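Local coordinates for protein endo-1,4-beta-xylanase (Bacteroides thetaiotaomicron VPI-5482, PDB 3KST) that probably hydrolyses O-glycosidic bonds of xylan-type polysaccharides as a calcium-binding member of glycoside hydrolase family 43, at residues E88-F93 with D161-I166; Q66-T71 with W77-P82; K283-S288 with V293-T298. One frame throughout, in Å; residues are numbered along the deposited sequence.

Contact 1: residues E88-F93 with D161-I166; sequences ESKKKF and DDLMSI
Lys90 reaches across to the backbone of Asp161 and makes the one direct hydrogen bond between these turns, NZ to the carbonyl O at 2.8 Å. The ammonium approaches from above the carbonyl plane, 46° out of it. A bend at chi2 (-63°) followed by an extended run of CD, CE and NZ carries the charge from the turn before strand 92-99 to its acceptor.

The apolar part is slight: Lys90 CE passes 4.3 Å from CG of Leu163, a side chain that also packs on Val87 and Pro141. No salt bridge spans the contact: Lys90 NZ lies 6.7 Å from Asp161 OD1 and similarly far from Asp162 OD1.

Each segment also has polar contacts of its own. Asp162 OD1 accepts from the backbone N of Met164 (a selenomethionine) at 3.1 Å, an Asx turn, and is also bonded to Thr160 OG1. On the facing side Lys91 NZ and Glu88 OE2 form a salt bridge of 3.6 Å.

With an alanine in place of Lys90 the ammonium and its methylenes are gone, and the Asp161 carbonyl would probably be left without a mate from this segment, with a gap opened beside Leu163. The chemistry implies a small, polar bridge in which a cation is held by a neutral carbonyl, with the nearby aspartates probably adding a weak favourable field.

Contact 2: residues Q66-T71 with W77-P82; sequences QALSAT and WGFWAP
The ring of Phe79 points at the chain of residues 66-71 and meets two aliphatic groups there, Leu68 and Ala70. Its CG stands anti to its own carbonyl carbon (chi1 -71°), which sends the ring out from the turn before strand 80-87. Leu68 is modelled in two conformers; in one of them CD2 lies 3.6 Å from Phe79 CE1 and 3.7 Å from CD1, a contact that is therefore less certain, and the two side chains cross at about a right angle. The methyl CB of Ala70 meets the next part of the rim, 3.8 Å from both CZ and CE2 of Phe79. Both methyl groups lie on the same side of the ring plane and come in obliquely, so the contact is apolar packing without a stack, and no hydrogen bond joins the segments.

The backbone that presents Leu68 is held from its own side. Gln66 NE2 donates to Leu68 O at 3.0 Å, and the same amide group is bonded to Ala46 and Gly47. Ala67 and Leu68 together face Phe50 in a classic beta bulge, where strand 60-69 turns a corner.

Strand 92-99 backs the cluster, with Leu95 and Tyr97 against Leu68 and Ala99 against Phe79, while Phe50 of strand 49-55 also touches Leu68. The side chain of Phe79 is about 9 Å from that of Asp26, the predicted proton acceptor, so this packing joins the end of strand 60-69 to the start of strand 80-87 near the predicted catalytic residue.

Contact 3: residues K283-S288 with V293-T298; sequences KDFAIS and VTISGT
Lys283 runs alongside Ser296 and Gly297, meeting them in turn. Its CB lies 3.4 Å from Ser296 O and 4.0 Å from Ile295 CG2; CG passes near the carbonyl oxygens of Ser296 and Gly297. Bends at chi3 (78°) and chi4 (72°) curl the end of the chain toward Gly297, bringing CE to 3.7 Å from Gly297 O and NZ to a 2.6 Å hydrogen bond with that same oxygen, made in the carbonyl plane. The buried ammonium is further held by a salt bridge to Asp241 and by a water that accepts from NZ and, weakly, from Gly297 N.

The lysine belongs to a beta hairpin of strands 279-287 and 293-305, whose local segments run antiparallel at 170°, within the five-bladed beta-propeller known for this family. Asp284 with Ser296 and Ala286 with Thr294 are the hydrogen-bonded pairs, each with two N-H...O bonds. Their side chains share a face, on which a second water links Asp284 OD2 to Ser296 OG.

On the other face the Phe285 ring packs tightly on Val293, CE1 to CG1 3.3 Å, and receives Ile295 CG1 in plane at its edge, 3.8 Å from CD1. Ile287 and Val293 lie side by side. Ile204 and Tyr202 of strand 200-207, together with Leu237, cover parts of this apolar face.

In the fold
From the N terminus the chain first meets contact 2, where residues 66-71 and 77-82 close a short loop between strands 60-69 and 80-87. Contact 1 opens next, at the turn between strands 80-87 and 92-99, and closes a much longer excursion that ends beyond strand 152-158; it ties the three-stranded sheet to the four-stranded sheet that follows. Contact 3 comes last, a local hairpin closed over four residues. The three stand in series, none nesting or crossing. Contacts 2 and 3, about 30 Å apart between centres, nevertheless reach one sheet: strand 293-305 pairs with 279-287 and, in parallel, with 60-69, joining late and early parts of the chain.

Contact 1: residues E88-F93 with D161-I166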
ATOM      1  N   GLU A  88     -12.380   5.608 -12.899  1.00 20.04           N
ATOM      2  CA  GLU A  88     -13.679   5.851 -13.566  1.00 21.89           C
ATOM      3  C   GLU A  88     -13.574   6.840 -14.731  1.00 21.76           C
ATOM      4  O   GLU A  88     -14.175   6.607 -15.795  1.00 22.04           O
ATOM      5  CB  GLU A  88     -14.751   6.318 -12.558  1.00 22.36           C
ATOM      6  CG  GLU A  88     -16.174   5.980 -12.976  1.00 25.98           C
ATOM      7  CD  GLU A  88     -16.468   4.477 -12.930  1.00 29.13           C
ATOM      8  OE1 GLU A  88     -16.085   3.810 -11.939  1.00 33.58           O
ATOM      9  OE2 GLU A  88     -17.095   3.952 -13.877  1.00 33.24           O
ATOM     10  N   SER A  89     -12.816   7.920 -14.488  1.00 22.07           N
ATOM     11  CA  SER A  89     -12.450   8.965 -15.468  1.00 22.56           C
ATOM     12  C   SER A  89     -11.872   8.397 -16.765  1.00 21.93           C
ATOM     13  O   SER A  89     -12.252   8.843 -17.849  1.00 23.01           O
ATOM     14  CB  SER A  89     -11.400   9.915 -14.840  1.00 22.03           C
ATOM     15  OG  SER A  89     -10.949  10.903 -15.750  1.00 25.73           O
ATOM     16  N   LYS A  90     -10.981   7.401 -16.640  1.00 21.11           N
ATOM     17  CA  LYS A  90     -10.273   6.783 -17.785  1.00 20.44           C
ATOM     18  C   LYS A  90     -10.806   5.429 -18.264  1.00 19.84           C
ATOM     19  O   LYS A  90     -10.332   4.933 -19.289  1.00 19.44           O
ATOM     20  CB  LYS A  90      -8.785   6.578 -17.450  1.00 20.44           C
ATOM     21  CG  LYS A  90      -8.091   7.701 -16.695  1.00 19.91           C
ATOM     22  CD  LYS A  90      -8.059   8.967 -17.481  1.00 19.58           C
ATOM     23  CE  LYS A  90      -7.220   9.999 -16.794  1.00 18.31           C
ATOM     24  NZ  LYS A  90      -7.121  11.175 -17.652  1.00 18.08           N
ATOM     25  N   LYS A  91     -11.726   4.825 -17.503  1.00 19.74           N
ATOM     26  CA  LYS A  91     -12.288   3.468 -17.757  1.00 19.24           C
ATOM     27  C   LYS A  91     -11.224   2.405 -18.050  1.00 18.61           C
ATOM     28  O   LYS A  91     -11.280   1.665 -19.047  1.00 18.30           O
ATOM     29  CB  LYS A  91     -13.428   3.500 -18.789  1.00 20.07           C
ATOM     30  CG  LYS A  91     -14.612   4.311 -18.280  1.00 20.71           C
ATOM     31  CD  LYS A  91     -15.806   4.210 -19.212  1.00 23.45           C
ATOM     32  CE  LYS A  91     -17.043   4.847 -18.604  1.00 24.47           C
ATOM     33  NZ  LYS A  91     -17.533   4.129 -17.397  1.00 26.16           N
ATOM     34  N   LYS A  92     -10.250   2.355 -17.130  1.00 17.24           N
ATOM     35  CA  LYS A  92      -9.056   1.521 -17.241  1.00 16.06           C
ATOM     36  C   LYS A  92      -8.409   1.352 -15.844  1.00 14.11           C
ATOM     37  O   LYS A  92      -8.581   2.212 -14.969  1.00 12.61           O
ATOM     38  CB  LYS A  92      -8.083   2.239 -18.184  1.00 17.13           C
ATOM     39  CG  LYS A  92      -6.990   1.412 -18.817  1.00 17.87           C
ATOM     40  CD  LYS A  92      -6.151   2.192 -19.848  1.00 20.48           C
ATOM     41  CE  LYS A  92      -6.977   2.726 -21.036  1.00 21.77           C
ATOM     42  NZ  LYS A  92      -6.111   3.383 -22.052  1.00 22.24           N
ATOM     43  N   PHE A  93      -7.660   0.267 -15.672  1.00 13.12           N
ATOM     44  CA  PHE A  93      -6.932  -0.006 -14.422  1.00 12.51           C
ATOM     45  C   PHE A  93      -5.527   0.619 -14.461  1.00 12.18           C
ATOM     46  O   PHE A  93      -4.831   0.543 -15.473  1.00 12.52           O
ATOM     47  CB  PHE A  93      -6.858  -1.514 -14.151  1.00 12.66           C
ATOM     48  CG  PHE A  93      -8.209  -2.149 -14.021  1.00 11.42           C
ATOM     49  CD1 PHE A  93      -8.910  -2.553 -15.162  1.00 11.85           C
ATOM     50  CD2 PHE A  93      -8.806  -2.298 -12.767  1.00 10.82           C
ATOM     51  CE1 PHE A  93     -10.171  -3.120 -15.058  1.00 12.07           C
ATOM     52  CE2 PHE A  93     -10.088  -2.854 -12.661  1.00 12.99           C
ATOM     53  CZ  PHE A  93     -10.760  -3.267 -13.808  1.00 12.58           C
ATOM     54  N   ASP A 161      -3.353  15.418 -15.407  1.00 14.68           N
ATOM     55  CA  ASP A 161      -4.655  14.820 -15.754  1.00 15.84           C
ATOM     56  C   ASP A 161      -4.510  13.363 -16.214  1.00 15.51           C
ATOM     57  O   ASP A 161      -5.366  12.542 -15.932  1.00 15.84           O
ATOM     58  CB  ASP A 161      -5.360  15.608 -16.897  1.00 16.82           C
ATOM     59  CG  ASP A 161      -5.712  17.070 -16.534  1.00 20.53           C
ATOM     60  OD1 ASP A 161      -6.052  17.385 -15.370  1.00 24.96           O
ATOM     61  OD2 ASP A 161      -5.693  17.929 -17.454  1.00 23.56           O
ATOM     62  N   ASP A 162      -3.412  13.054 -16.911  1.00 14.69           N
ATOM     63  CA  ASP A 162      -3.176  11.690 -17.441  1.00 14.49           C
ATOM     64  C   ASP A 162      -2.630  10.701 -16.399  1.00 13.39           C
ATOM     65  O   ASP A 162      -2.365   9.553 -16.753  1.00 13.46           O
ATOM     66  CB  ASP A 162      -2.292  11.706 -18.724  1.00 14.76           C
ATOM     67  CG  ASP A 162      -0.852  12.209 -18.501  1.00 16.20           C
ATOM     68  OD1 ASP A 162      -0.435  12.505 -17.376  1.00 16.98           O
ATOM     69  OD2 ASP A 162      -0.076  12.235 -19.486  1.00 20.10           O
ATOM     70  N   LEU A 163      -2.384  11.160 -15.162  1.00 12.05           N
ATOM     71  CA  LEU A 163      -1.848  10.305 -14.077  1.00 11.58           C
ATOM     72  C   LEU A 163      -0.431   9.718 -14.336  1.00 11.84           C
ATOM     73  O   LEU A 163       0.000   8.742 -13.648  1.00 11.03           O
ATOM     74  CB  LEU A 163      -2.883   9.187 -13.760  1.00 11.15           C
ATOM     75  CG  LEU A 163      -4.374   9.544 -13.550  1.00  9.84           C
ATOM     76  CD1 LEU A 163      -5.256   8.353 -13.128  1.00 12.22           C
ATOM     77  CD2 LEU A 163      -4.508  10.646 -12.512  1.00 11.78           C
HETATM   78  N   MSE A 164       0.303  10.345 -15.274  1.00 11.73           N
HETATM   79  CA  MSE A 164       1.603   9.902 -15.741  0.50 12.03           C
HETATM   80  C   MSE A 164       2.752  10.750 -15.148  1.00 11.62           C
HETATM   81  O   MSE A 164       3.891  10.340 -15.164  1.00 12.13           O
HETATM   82  CB  MSE A 164       1.591  10.000 -17.284  0.50 12.34           C
HETATM   83  CG  MSE A 164       2.448   9.001 -17.999  0.50 12.55           C
HETATM   84 SE   MSE A 164       1.640   7.222 -18.125  0.38 12.21          SE
HETATM   85  CE  MSE A 164       0.270   7.358 -16.763  0.50 12.81           C
ATOM     86  N   SER A 165       2.437  11.950 -14.671  1.00 11.86           N
ATOM     87  CA  SER A 165       3.452  12.863 -14.131  1.00 11.47           C
ATOM     88  C   SER A 165       2.953  13.549 -12.882  1.00 11.02           C
ATOM     89  O   SER A 165       1.733  13.666 -12.681  1.00 10.06           O
ATOM     90  CB  SER A 165       3.731  13.975 -15.144  1.00 12.08           C
ATOM     91  OG  SER A 165       4.105  13.490 -16.417  1.00 11.46           O
ATOM     92  N   ILE A 166       3.899  13.997 -12.059  1.00 10.12           N
ATOM     93  CA  ILE A 166       3.583  14.845 -10.897  1.00 11.15           C
ATOM     94  C   ILE A 166       3.877  16.294 -11.256  1.00 11.11           C
ATOM     95  O   ILE A 166       4.745  16.565 -12.088  1.00 12.64           O
ATOM     96  CB  ILE A 166       4.325  14.450  -9.603  1.00 10.19           C
ATOM     97  CG1 ILE A 166       5.846  14.458  -9.720  1.00 10.79           C
ATOM     98  CG2 ILE A 166       3.892  13.057  -9.153  1.00 12.13           C
ATOM     99  CD1 ILE A 166       6.508  14.475  -8.318  1.00  8.67           C
TER

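Contact 2: residues Q66-T71 with W77-P82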
ATOM      1  N   GLN A  66       0.617 -13.250 -13.545  1.00 14.63           N
ATOM      2  CA  GLN A  66       1.629 -12.208 -13.352  1.00 13.71           C
ATOM      3  C   GLN A  66       1.068 -10.881 -13.868  1.00 13.29           C
ATOM      4  O   GLN A  66       1.117 -10.628 -15.074  1.00 14.13           O
ATOM      5  CB  GLN A  66       2.873 -12.590 -14.120  1.00 14.34           C
ATOM      6  CG  GLN A  66       4.066 -11.660 -13.932  1.00 13.77           C
ATOM      7  CD  GLN A  66       5.084 -12.089 -12.870  1.00 13.14           C
ATOM      8  OE1 GLN A  66       5.080 -13.221 -12.369  1.00 12.02           O
ATOM      9  NE2 GLN A  66       6.018 -11.189 -12.584  1.00 10.61           N
ATOM     10  N   ALA A  67       0.543 -10.059 -12.955  1.00 11.85           N
ATOM     11  CA  ALA A  67      -0.016  -8.729 -13.250  1.00 11.15           C
ATOM     12  C   ALA A  67       0.948  -7.859 -14.060  1.00 11.00           C
ATOM     13  O   ALA A  67       0.532  -7.208 -15.035  1.00 11.77           O
ATOM     14  CB  ALA A  67      -0.407  -7.984 -11.950  1.00 10.52           C
ATOM     15  N   LEU A  68       2.215  -7.846 -13.637  1.00 10.69           N
ATOM     16  CA  LEU A  68       3.249  -7.072 -14.319  0.50 10.11           C
ATOM     17  C   LEU A  68       4.545  -7.867 -14.425  1.00 10.44           C
ATOM     18  O   LEU A  68       5.000  -8.456 -13.439  1.00  9.89           O
ATOM     19  CB  LEU A  68       3.453  -5.720 -13.627  0.50 10.56           C
ATOM     20  CG  LEU A  68       4.568  -4.800 -14.129  0.50  9.99           C
ATOM     21  CD1 LEU A  68       4.116  -3.356 -13.995  0.50 11.19           C
ATOM     22  CD2 LEU A  68       5.898  -5.033 -13.419  0.50  9.84           C
ATOM     23  N   SER A  69       5.101  -7.908 -15.639  1.00  9.99           N
ATOM     24  CA  SER A  69       6.368  -8.556 -15.946  1.00 11.71           C
ATOM     25  C   SER A  69       7.399  -7.419 -16.136  1.00 12.11           C
ATOM     26  O   SER A  69       7.100  -6.342 -16.728  1.00 12.89           O
ATOM     27  CB  SER A  69       6.255  -9.433 -17.197  1.00 11.83           C
ATOM     28  OG  SER A  69       5.249 -10.440 -17.060  1.00 12.82           O
ATOM     29  N   ALA A  70       8.606  -7.647 -15.642  1.00 11.92           N
ATOM     30  CA  ALA A  70       9.694  -6.663 -15.686  1.00 12.01           C
ATOM     31  C   ALA A  70       9.984  -6.143 -17.095  1.00 11.63           C
ATOM     32  O   ALA A  70      10.247  -4.951 -17.257  1.00 12.40           O
ATOM     33  CB  ALA A  70      10.939  -7.226 -15.099  1.00 11.63           C
ATOM     34  N   THR A  71       9.922  -7.020 -18.101  1.00 11.43           N
ATOM     35  CA  THR A  71      10.144  -6.631 -19.509  1.00 11.66           C
ATOM     36  C   THR A  71       9.185  -5.552 -20.034  1.00 11.20           C
ATOM     37  O   THR A  71       9.539  -4.748 -20.942  1.00 11.24           O
ATOM     38  CB  THR A  71      10.200  -7.855 -20.503  1.00 11.28           C
ATOM     39  OG1 THR A  71       8.934  -8.535 -20.554  1.00 12.62           O
ATOM     40  CG2 THR A  71      11.370  -8.797 -20.154  1.00 12.53           C
ATOM     41  N   TRP A  77      14.859  -4.880 -11.227  1.00 11.16           N
ATOM     42  CA  TRP A  77      14.913  -5.298  -9.817  1.00 10.93           C
ATOM     43  C   TRP A  77      14.135  -4.338  -8.942  1.00 10.37           C
ATOM     44  O   TRP A  77      13.766  -3.235  -9.377  1.00  9.44           O
ATOM     45  CB  TRP A  77      16.375  -5.383  -9.341  1.00 11.50           C
ATOM     46  CG  TRP A  77      17.112  -4.079  -9.371  1.00 12.81           C
ATOM     47  CD1 TRP A  77      17.845  -3.557 -10.423  1.00 14.08           C
ATOM     48  CD2 TRP A  77      17.173  -3.101  -8.322  1.00 12.05           C
ATOM     49  NE1 TRP A  77      18.373  -2.336 -10.068  1.00 14.29           N
ATOM     50  CE2 TRP A  77      17.967  -2.024  -8.798  1.00 11.11           C
ATOM     51  CE3 TRP A  77      16.642  -3.026  -7.017  1.00 10.93           C
ATOM     52  CZ2 TRP A  77      18.243  -0.907  -8.024  1.00 12.74           C
ATOM     53  CZ3 TRP A  77      16.928  -1.902  -6.237  1.00 14.74           C
ATOM     54  CH2 TRP A  77      17.715  -0.850  -6.744  1.00 14.71           C
ATOM     55  N   GLY A  78      13.885  -4.724  -7.693  1.00  8.83           N
ATOM     56  CA  GLY A  78      13.164  -3.835  -6.798  1.00  8.30           C
ATOM     57  C   GLY A  78      11.708  -3.513  -7.147  1.00  8.13           C
ATOM     58  O   GLY A  78      11.270  -2.373  -6.965  1.00  8.92           O
ATOM     59  N   PHE A  79      10.969  -4.495  -7.672  1.00  8.31           N
ATOM     60  CA  PHE A  79       9.510  -4.317  -7.909  1.00  8.66           C
ATOM     61  C   PHE A  79       8.796  -4.421  -6.561  1.00  8.97           C
ATOM     62  O   PHE A  79       8.586  -5.534  -6.037  1.00  8.70           O
ATOM     63  CB  PHE A  79       8.986  -5.301  -8.929  1.00  9.27           C
ATOM     64  CG  PHE A  79       9.454  -4.986 -10.305  1.00  7.97           C
ATOM     65  CD1 PHE A  79       8.681  -4.172 -11.113  1.00  9.63           C
ATOM     66  CD2 PHE A  79      10.739  -5.355 -10.725  1.00  9.91           C
ATOM     67  CE1 PHE A  79       9.123  -3.844 -12.407  1.00  7.14           C
ATOM     68  CE2 PHE A  79      11.195  -5.038 -12.003  1.00 10.30           C
ATOM     69  CZ  PHE A  79      10.397  -4.276 -12.844  1.00  8.69           C
ATOM     70  N   TRP A  80       8.486  -3.256  -5.974  1.00  9.42           N
ATOM     71  CA  TRP A  80       7.869  -3.146  -4.643  1.00 10.18           C
ATOM     72  C   TRP A  80       6.567  -2.333  -4.576  1.00  9.70           C
ATOM     73  O   TRP A  80       6.331  -1.405  -5.366  1.00 10.23           O
ATOM     74  CB  TRP A  80       8.809  -2.437  -3.649  1.00 10.00           C
ATOM     75  CG  TRP A  80      10.213  -2.929  -3.585  1.00 10.10           C
ATOM     76  CD1 TRP A  80      10.665  -4.197  -3.791  1.00 11.07           C
ATOM     77  CD2 TRP A  80      11.352  -2.146  -3.248  1.00 11.05           C
ATOM     78  NE1 TRP A  80      12.024  -4.253  -3.622  1.00 11.74           N
ATOM     79  CE2 TRP A  80      12.478  -3.007  -3.286  1.00 10.52           C
ATOM     80  CE3 TRP A  80      11.543  -0.798  -2.922  1.00 12.84           C
ATOM     81  CZ2 TRP A  80      13.789  -2.549  -3.019  1.00 10.06           C
ATOM     82  CZ3 TRP A  80      12.852  -0.340  -2.666  1.00 10.23           C
ATOM     83  CH2 TRP A  80      13.949  -1.228  -2.701  1.00 13.21           C
ATOM     84  N   ALA A  81       5.760  -2.661  -3.570  1.00  8.77           N
ATOM     85  CA  ALA A  81       4.635  -1.822  -3.130  1.00  8.88           C
ATOM     86  C   ALA A  81       3.645  -1.381  -4.223  1.00  9.37           C
ATOM     87  O   ALA A  81       3.352  -0.185  -4.371  1.00  9.64           O
ATOM     88  CB  ALA A  81       5.215  -0.601  -2.349  1.00  9.11           C
ATOM     89  N   PRO A  82       3.074  -2.356  -4.957  1.00  9.29           N
ATOM     90  CA  PRO A  82       2.092  -2.030  -5.976  1.00  9.34           C
ATOM     91  C   PRO A  82       0.730  -1.635  -5.383  1.00  8.64           C
ATOM     92  O   PRO A  82       0.392  -2.080  -4.288  1.00  8.07           O
ATOM     93  CB  PRO A  82       1.968  -3.346  -6.739  1.00  9.79           C
ATOM     94  CG  PRO A  82       2.146  -4.390  -5.671  1.00  9.19           C
ATOM     95  CD  PRO A  82       3.177  -3.822  -4.756  1.00 10.61           C
TER

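Contact 3: residues K283-S288 with V293-T298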
ATOM      1  N   LYS A 283      -7.145  -7.497   9.184  1.00 12.58           N
ATOM      2  CA  LYS A 283      -7.829  -7.119  10.430  1.00 12.16           C
ATOM      3  C   LYS A 283      -8.974  -6.186  10.058  1.00 12.25           C
ATOM      4  O   LYS A 283      -9.126  -5.820   8.887  1.00 11.93           O
ATOM      5  CB  LYS A 283      -6.832  -6.483  11.415  1.00 12.92           C
ATOM      6  CG  LYS A 283      -5.974  -7.518  12.159  1.00 11.71           C
ATOM      7  CD  LYS A 283      -4.889  -6.887  13.082  1.00 15.09           C
ATOM      8  CE  LYS A 283      -5.421  -6.364  14.406  1.00 17.05           C
ATOM      9  NZ  LYS A 283      -5.826  -7.408  15.417  1.00 15.41           N
ATOM     10  N   ASP A 284      -9.796  -5.824  11.038  1.00 12.45           N
ATOM     11  CA  ASP A 284     -10.864  -4.872  10.820  1.00 12.77           C
ATOM     12  C   ASP A 284     -10.289  -3.460  10.818  1.00 12.63           C
ATOM     13  O   ASP A 284      -9.221  -3.220  11.373  1.00 13.58           O
ATOM     14  CB  ASP A 284     -11.960  -5.019  11.869  1.00 13.22           C
ATOM     15  CG  ASP A 284     -12.629  -6.370  11.801  1.00 14.24           C
ATOM     16  OD1 ASP A 284     -13.103  -6.730  10.703  1.00 14.28           O
ATOM     17  OD2 ASP A 284     -12.671  -7.053  12.826  1.00 19.91           O
ATOM     18  N   PHE A 285     -11.000  -2.564  10.142  1.00 13.16           N
ATOM     19  CA  PHE A 285     -10.622  -1.163   9.997  1.00 13.06           C
ATOM     20  C   PHE A 285     -11.841  -0.268  10.108  1.00 14.00           C
ATOM     21  O   PHE A 285     -12.872  -0.562   9.520  1.00 13.57           O
ATOM     22  CB  PHE A 285     -10.027  -0.925   8.610  1.00 13.32           C
ATOM     23  CG  PHE A 285      -9.517   0.464   8.410  1.00 11.28           C
ATOM     24  CD1 PHE A 285      -8.325   0.847   8.985  1.00 12.24           C
ATOM     25  CD2 PHE A 285     -10.248   1.398   7.682  1.00 10.99           C
ATOM     26  CE1 PHE A 285      -7.837   2.149   8.807  1.00 12.77           C
ATOM     27  CE2 PHE A 285      -9.781   2.684   7.489  1.00  9.68           C
ATOM     28  CZ  PHE A 285      -8.575   3.072   8.081  1.00 10.95           C
ATOM     29  N   ALA A 286     -11.705   0.852  10.803  1.00 14.59           N
ATOM     30  CA  ALA A 286     -12.815   1.813  10.856  1.00 15.16           C
ATOM     31  C   ALA A 286     -12.373   3.191  11.286  1.00 16.08           C
ATOM     32  O   ALA A 286     -11.352   3.337  11.939  1.00 16.15           O
ATOM     33  CB  ALA A 286     -13.943   1.313  11.759  1.00 15.50           C
ATOM     34  N   ILE A 287     -13.153   4.184  10.847  1.00 16.24           N
ATOM     35  CA  ILE A 287     -12.989   5.589  11.243  1.00 16.98           C
ATOM     36  C   ILE A 287     -14.314   5.928  11.927  1.00 17.59           C
ATOM     37  O   ILE A 287     -15.356   5.879  11.300  1.00 17.15           O
ATOM     38  CB  ILE A 287     -12.743   6.491  10.044  1.00 16.66           C
ATOM     39  CG1 ILE A 287     -11.578   5.955   9.212  1.00 16.59           C
ATOM     40  CG2 ILE A 287     -12.469   7.939  10.509  1.00 17.64           C
ATOM     41  CD1 ILE A 287     -11.295   6.775   7.975  1.00 14.62           C
ATOM     42  N   SER A 288     -14.255   6.230  13.220  1.00 18.70           N
ATOM     43  CA  SER A 288     -15.444   6.538  14.034  1.00 19.91           C
ATOM     44  C   SER A 288     -16.103   7.866  13.661  1.00 21.14           C
ATOM     45  O   SER A 288     -15.558   8.638  12.860  1.00 21.29           O
ATOM     46  CB  SER A 288     -15.083   6.579  15.525  1.00 19.35           C
ATOM     47  OG  SER A 288     -14.280   7.710  15.850  1.00 19.37           O
ATOM     48  N   VAL A 293      -9.347   6.573  14.039  1.00 16.82           N
ATOM     49  CA  VAL A 293      -9.128   5.349  13.249  1.00 16.10           C
ATOM     50  C   VAL A 293      -8.760   4.177  14.172  1.00 15.55           C
ATOM     51  O   VAL A 293      -8.063   4.377  15.176  1.00 14.85           O
ATOM     52  CB  VAL A 293      -8.005   5.558  12.188  1.00 16.01           C
ATOM     53  CG1 VAL A 293      -7.869   4.350  11.257  1.00 15.90           C
ATOM     54  CG2 VAL A 293      -8.274   6.797  11.353  1.00 16.20           C
ATOM     55  N   THR A 294      -9.240   2.973  13.839  1.00 15.18           N
ATOM     56  CA  THR A 294      -8.907   1.739  14.568  1.00 14.95           C
ATOM     57  C   THR A 294      -8.593   0.618  13.592  1.00 14.35           C
ATOM     58  O   THR A 294      -9.186   0.527  12.504  1.00 13.71           O
ATOM     59  CB  THR A 294     -10.034   1.200  15.542  1.00 15.70           C
ATOM     60  OG1 THR A 294     -11.201   0.817  14.803  1.00 16.04           O
ATOM     61  CG2 THR A 294     -10.384   2.235  16.565  1.00 17.83           C
ATOM     62  N   ILE A 295      -7.588  -0.164  13.951  1.00 13.59           N
ATOM     63  CA  ILE A 295      -7.236  -1.396  13.264  1.00 13.86           C
ATOM     64  C   ILE A 295      -7.368  -2.386  14.424  1.00 14.47           C
ATOM     65  O   ILE A 295      -6.702  -2.216  15.461  1.00 14.49           O
ATOM     66  CB  ILE A 295      -5.822  -1.380  12.684  1.00 13.53           C
ATOM     67  CG1 ILE A 295      -5.736  -0.420  11.504  1.00 14.36           C
ATOM     68  CG2 ILE A 295      -5.413  -2.796  12.210  1.00 15.14           C
ATOM     69  CD1 ILE A 295      -4.266  -0.189  11.057  1.00 14.56           C
ATOM     70  N   SER A 296      -8.239  -3.367  14.254  1.00 14.62           N
ATOM     71  CA  SER A 296      -8.595  -4.302  15.326  1.00 15.24           C
ATOM     72  C   SER A 296      -9.180  -5.623  14.836  1.00 15.11           C
ATOM     73  O   SER A 296      -9.288  -5.885  13.638  1.00 14.23           O
ATOM     74  CB  SER A 296      -9.619  -3.607  16.239  1.00 15.00           C
ATOM     75  OG  SER A 296     -10.820  -3.408  15.533  1.00 15.71           O
ATOM     76  N   GLY A 297      -9.556  -6.467  15.793  1.00 16.27           N
ATOM     77  CA  GLY A 297     -10.208  -7.726  15.488  1.00 16.41           C
ATOM     78  C   GLY A 297      -9.288  -8.902  15.306  1.00 16.62           C
ATOM     79  O   GLY A 297      -8.059  -8.779  15.193  1.00 17.03           O
ATOM     80  N   THR A 298      -9.909 -10.077  15.293  1.00 16.51           N
ATOM     81  CA  THR A 298      -9.202 -11.329  15.108  1.00 16.00           C
ATOM     82  C   THR A 298      -8.604 -11.316  13.701  1.00 15.05           C
ATOM     83  O   THR A 298      -9.299 -10.993  12.740  1.00 15.74           O
ATOM     84  CB  THR A 298     -10.138 -12.550  15.251  1.00 16.23           C
ATOM     85  OG1 THR A 298     -10.904 -12.444  16.472  1.00 16.85           O
ATOM     86  CG2 THR A 298      -9.336 -13.872  15.249  1.00 16.18           C
TER
HETATM   87  O   HOH W   1      -6.914  -5.985  17.669  1.00 19.16           O
HETATM   88  O   HOH W   2     -12.814  -5.401  15.370  1.00 31.67           O